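Local coordinates for 35 kDa hemin binding protein (Porphyromonas gingivalis, PDB 5Y1A) that is a thioredoxin-domain cargo of the type IX secretion system, named for binding hemin and probably capable of thiol-disulfide exchange, at residues V39-T44 / F74-H79; L185-K190 / L203-V208. One frame throughout, in Å; residues are numbered along the deposited sequence.

Contact 1 pairs two parallel strands of the thioredoxin-like domain, and contact 2 joins the loop-bearing ends of the antiparallel strands 179-186 and 207-220 of the beta-sandwich; their centres lie about 11 Å apart. Phe77 joins them through its backbone: Phe77 N probably donates to His206 O at 2.9 Å, and Phe77 O probably accepts from Val208 N at 3.0 Å. Gln205 O also packs against the Phe77 ring, 3.2 Å from Phe77 CD2. A second junction is the edge-to-face meeting of the His79 and His204 rings. Both contacts approach the probable CxxC site, Cys48 and Cys51: the side chain of Thr44 touches Cys51, while that of His204 lies near the pair without touching it.

Contact 1: residues V39-T44 / F74-H79; sequences VLEVFT and FQTFVH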
# COMPACT_ATOMS: atom_id res chain seq x y z
N VAL A 39 9.92 -7.98 -5.90
CA VAL A 39 9.26 -7.68 -4.62
C VAL A 39 10.02 -8.36 -3.49
O VAL A 39 10.39 -9.53 -3.59
CB VAL A 39 7.78 -8.20 -4.66
CG1 VAL A 39 7.11 -8.10 -3.28
CG2 VAL A 39 6.98 -7.44 -5.72
N LEU A 40 10.28 -7.62 -2.41
CA LEU A 40 10.84 -8.20 -1.19
C LEU A 40 9.74 -8.11 -0.15
O LEU A 40 9.09 -7.07 -0.04
CB LEU A 40 12.07 -7.41 -0.73
CG LEU A 40 13.20 -7.21 -1.77
CD1 LEU A 40 14.39 -6.50 -1.11
CD2 LEU A 40 13.62 -8.56 -2.36
N GLU A 41 9.49 -9.22 0.56
CA GLU A 41 8.61 -9.20 1.75
C GLU A 41 9.49 -9.45 2.96
O GLU A 41 10.12 -10.49 3.07
CB GLU A 41 7.46 -10.23 1.61
CG GLU A 41 6.49 -9.78 0.49
CD GLU A 41 5.50 -10.85 0.10
OE1 GLU A 41 5.97 -11.92 -0.33
OE2 GLU A 41 4.27 -10.63 0.23
N VAL A 42 9.57 -8.43 3.83
CA VAL A 42 10.41 -8.49 5.02
C VAL A 42 9.56 -8.66 6.27
O VAL A 42 8.56 -7.95 6.48
CB VAL A 42 11.22 -7.20 5.19
CG1 VAL A 42 12.24 -7.36 6.40
CG2 VAL A 42 11.89 -6.85 3.86
N PHE A 43 9.99 -9.58 7.14
CA PHE A 43 9.21 -9.96 8.33
C PHE A 43 9.85 -9.37 9.57
O PHE A 43 11.02 -9.60 9.86
CB PHE A 43 9.09 -11.49 8.36
CG PHE A 43 8.66 -12.04 7.04
CD1 PHE A 43 7.43 -11.65 6.48
CD2 PHE A 43 9.50 -12.88 6.31
CE1 PHE A 43 7.08 -12.10 5.19
CE2 PHE A 43 9.14 -13.33 5.02
CZ PHE A 43 7.93 -12.96 4.48
N THR A 44 9.06 -8.57 10.30
CA THR A 44 9.62 -7.66 11.29
C THR A 44 8.64 -7.39 12.44
O THR A 44 7.43 -7.68 12.33
CB THR A 44 10.05 -6.33 10.58
OG1 THR A 44 10.84 -5.53 11.46
CG2 THR A 44 8.82 -5.53 10.12
N PHE A 74 10.92 -3.42 -5.13
CA PHE A 74 9.82 -2.87 -4.33
C PHE A 74 9.81 -3.59 -2.99
O PHE A 74 9.38 -4.73 -2.92
CB PHE A 74 8.47 -3.09 -5.04
CG PHE A 74 8.41 -2.55 -6.45
CD1 PHE A 74 9.01 -1.33 -6.79
CD2 PHE A 74 7.74 -3.26 -7.44
CE1 PHE A 74 8.96 -0.86 -8.12
CE2 PHE A 74 7.66 -2.79 -8.75
CZ PHE A 74 8.26 -1.58 -9.08
N GLN A 75 10.29 -2.92 -1.94
CA GLN A 75 10.30 -3.50 -0.60
C GLN A 75 8.94 -3.42 0.08
O GLN A 75 8.15 -2.50 -0.15
CB GLN A 75 11.29 -2.77 0.31
CG GLN A 75 12.72 -2.67 -0.15
CD GLN A 75 13.52 -1.77 0.80
OE1 GLN A 75 13.78 -2.15 1.94
NE2 GLN A 75 13.87 -0.58 0.34
N THR A 76 8.65 -4.43 0.90
CA THR A 76 7.49 -4.38 1.79
C THR A 76 7.89 -4.96 3.15
O THR A 76 8.69 -5.89 3.19
CB THR A 76 6.30 -5.18 1.25
OG1 THR A 76 6.63 -6.57 1.23
CG2 THR A 76 5.91 -4.74 -0.15
N PHE A 77 7.38 -4.36 4.23
CA PHE A 77 7.65 -4.84 5.59
C PHE A 77 6.33 -5.28 6.18
O PHE A 77 5.37 -4.49 6.21
CB PHE A 77 8.30 -3.76 6.46
CG PHE A 77 9.73 -3.48 6.08
CD1 PHE A 77 10.78 -3.98 6.87
CD2 PHE A 77 10.04 -2.75 4.93
CE1 PHE A 77 12.13 -3.77 6.50
CE2 PHE A 77 11.37 -2.51 4.56
CZ PHE A 77 12.43 -3.03 5.34
N VAL A 78 6.29 -6.52 6.67
CA VAL A 78 5.06 -7.14 7.17
C VAL A 78 5.28 -7.36 8.66
O VAL A 78 6.21 -8.07 9.06
CB VAL A 78 4.82 -8.52 6.50
CG1 VAL A 78 3.58 -9.18 7.11
CG2 VAL A 78 4.64 -8.37 4.97
N HIS A 79 4.45 -6.73 9.48
CA HIS A 79 4.60 -6.77 10.93
C HIS A 79 3.82 -7.91 11.56
O HIS A 79 2.75 -8.25 11.07
CB HIS A 79 4.15 -5.45 11.52
CG HIS A 79 5.20 -4.38 11.45
ND1 HIS A 79 5.91 -3.96 12.55
CD2 HIS A 79 5.70 -3.70 10.39
CE1 HIS A 79 6.79 -3.05 12.18
NE2 HIS A 79 6.69 -2.87 10.88
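Thr44 and His79 meet closely at the C-terminal ends of the two strands. The Thr44 methyl CG2 makes a CH-pi contact over one face of the imidazole, 3.6 Å from the centroid of the His79 ring, because chi1 of -168° turns OG1 back beside the carbonyl carbon; His79 ND1 is hydrogen-bonded to Asp82. Further back on this face, Val42 and Phe77 run alongside each other: Val42 CB makes a second CH-pi contact over the Phe77 ring toward its rim, and Val42 CG1 reaches Phe77 CE1 at 3.6 Å. Helix 51-63, the crossover of the beta-alpha-beta unit joining these adjacent parallel strands of the central thioredoxin-fold sheet, covers this side through Ile58 and Cys51. At the N-terminal end the fit slackens. Leu40 CD1 stays 4.3 Å from CG of the partly exposed Gln75, and the Phe74 ring swings off toward Ala266 and Gln268. Parallel-strand bonds run along the pair, among them Val78 N to Val42 O at 2.7 Å, nearly in line with the carbonyl. Leu40 O is gripped twice, by Thr76 N and, in its carbonyl plane on a lone pair, by Thr76 OG1 at 2.8 Å. On the same face as Thr76, the Glu41 carboxylate turns to Arg114 and Tyr183. A buried hydroxyl is thus satisfied by the neighbouring strand, whereas the buried carboxylate relies on partners elsewhere, and Arg114 probably stabilises its ionised form.

Contact 2: residues L185-K190 / L203-V208; sequences LKNNMK and LHQHTV
Asn188 and Gln205 are clasped through two bonds: Gln205 OE1 accepts from the backbone Asn188 N at 2.9 Å, and Gln205 NE2 gives a nearly straight bond to Asn188 OD1 at 3.0 Å. The bend of Gln205 at chi2 (-64°) curls its amide back toward Asn188, with the two amide planes almost perpendicular. Beside it, Asn187 OD1 takes the backbone His206 N at 2.7 Å, in the plane of its own amide, while Asn187 ND2 is held by Asp246. Among main-chain bonds, Lys186 and Thr207 exchange a reciprocal pair, and so do Met189 and His204. Each pair is part of a G1 beta bulge: Asn188 and Met189 face His204, and His206 and Thr207 face Lys186. The hairpin joins consecutive antiparallel strands, 179-186 and 207-220, in a sheet of the beta-sandwich. The apolar pair is Leu185 CD2 pressed tightly on Val208 CG2 at 3.5 Å, close to Thr76 on the adjoining strand; separately, Leu203 CD1 packs on the backbone carbon Asn188 CA. A Met-aromatic contact comes from Met189, whose extended chain brings SD to the edge of the His204 ring. His204 NE2 is hydrogen-bonded to Gln195, but the buried ND1 has no partner in the model.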
# COMPACT_ATOMS: atom_id res chain seq x y z
N LEU A 185 1.24 0.77 1.11
CA LEU A 185 2.52 0.83 1.83
C LEU A 185 2.68 2.23 2.39
O LEU A 185 2.42 3.19 1.69
CB LEU A 185 3.69 0.51 0.88
CG LEU A 185 3.58 -0.87 0.21
CD1 LEU A 185 4.71 -1.06 -0.82
CD2 LEU A 185 3.62 -1.97 1.27
N LYS A 186 3.09 2.34 3.65
CA LYS A 186 3.26 3.63 4.33
C LYS A 186 4.74 3.88 4.59
O LYS A 186 5.41 3.03 5.20
CB LYS A 186 2.47 3.65 5.64
CG LYS A 186 2.50 5.00 6.39
CD LYS A 186 1.72 6.07 5.63
CE LYS A 186 1.81 7.45 6.30
NZ LYS A 186 3.09 8.15 6.00
N ASN A 187 5.24 5.02 4.12
CA ASN A 187 6.64 5.45 4.33
C ASN A 187 6.72 6.52 5.39
O ASN A 187 5.68 7.11 5.74
CB ASN A 187 7.26 5.94 3.04
CG ASN A 187 7.20 4.89 1.95
OD1 ASN A 187 7.54 3.72 2.18
ND2 ASN A 187 6.75 5.29 0.75
N ASN A 188 7.94 6.79 5.87
CA ASN A 188 8.16 7.78 6.94
C ASN A 188 7.14 7.67 8.06
O ASN A 188 6.51 8.66 8.48
CB ASN A 188 8.17 9.20 6.36
CG ASN A 188 9.31 9.42 5.41
OD1 ASN A 188 10.41 8.92 5.63
ND2 ASN A 188 9.05 10.17 4.34
N MET A 189 6.99 6.45 8.55
CA MET A 189 5.92 6.15 9.46
C MET A 189 6.41 6.11 10.89
O MET A 189 7.34 5.38 11.21
CB MET A 189 5.30 4.78 9.11
CG MET A 189 4.20 4.34 10.07
SD MET A 189 3.57 2.64 9.70
CE MET A 189 2.29 2.54 10.92
N LYS A 190 5.77 6.88 11.76
CA LYS A 190 6.09 6.81 13.18
C LYS A 190 5.66 5.45 13.73
O LYS A 190 4.51 5.04 13.52
CB LYS A 190 5.38 7.92 13.98
CG LYS A 190 5.76 7.89 15.46
CD LYS A 190 5.30 9.16 16.20
CE LYS A 190 5.95 9.26 17.59
NZ LYS A 190 5.16 10.19 18.49
N LEU A 203 12.18 5.89 11.56
CA LEU A 203 10.83 5.73 11.01
C LEU A 203 10.72 4.41 10.25
O LEU A 203 11.68 3.96 9.64
CB LEU A 203 10.49 6.87 10.02
CG LEU A 203 10.44 8.27 10.68
CD1 LEU A 203 10.43 9.35 9.61
CD2 LEU A 203 9.29 8.43 11.66
N HIS A 204 9.53 3.80 10.26
CA HIS A 204 9.31 2.63 9.40
C HIS A 204 9.24 3.10 7.95
O HIS A 204 8.89 4.26 7.68
CB HIS A 204 8.00 1.91 9.76
CG HIS A 204 8.01 1.27 11.11
ND1 HIS A 204 6.94 1.33 11.97
CD2 HIS A 204 8.97 0.57 11.75
CE1 HIS A 204 7.24 0.67 13.08
NE2 HIS A 204 8.47 0.20 12.96
N GLN A 205 9.60 2.22 7.01
CA GLN A 205 9.46 2.51 5.59
C GLN A 205 8.79 1.34 4.88
O GLN A 205 8.92 0.21 5.33
CB GLN A 205 10.83 2.72 4.95
CG GLN A 205 11.64 3.83 5.56
CD GLN A 205 11.02 5.20 5.40
OE1 GLN A 205 10.10 5.38 4.59
NE2 GLN A 205 11.54 6.19 6.15
N HIS A 206 8.10 1.62 3.77
CA HIS A 206 7.57 0.58 2.88
C HIS A 206 6.73 -0.44 3.68
O HIS A 206 6.81 -1.64 3.44
CB HIS A 206 8.73 -0.14 2.15
CG HIS A 206 9.78 0.79 1.63
ND1 HIS A 206 9.53 1.75 0.67
CD2 HIS A 206 11.10 0.92 1.95
CE1 HIS A 206 10.64 2.42 0.41
NE2 HIS A 206 11.60 1.95 1.19
N THR A 207 5.90 0.05 4.60
CA THR A 207 5.27 -0.82 5.59
C THR A 207 3.83 -1.16 5.18
O THR A 207 3.03 -0.27 4.89
CB THR A 207 5.36 -0.15 6.96
OG1 THR A 207 6.75 -0.05 7.30
CG2 THR A 207 4.62 -0.95 8.06
N VAL A 208 3.51 -2.45 5.12
CA VAL A 208 2.18 -2.85 4.67
C VAL A 208 1.11 -2.51 5.72
O VAL A 208 1.19 -2.98 6.84
CB VAL A 208 2.11 -4.36 4.39
CG1 VAL A 208 0.69 -4.71 3.94
CG2 VAL A 208 3.14 -4.74 3.32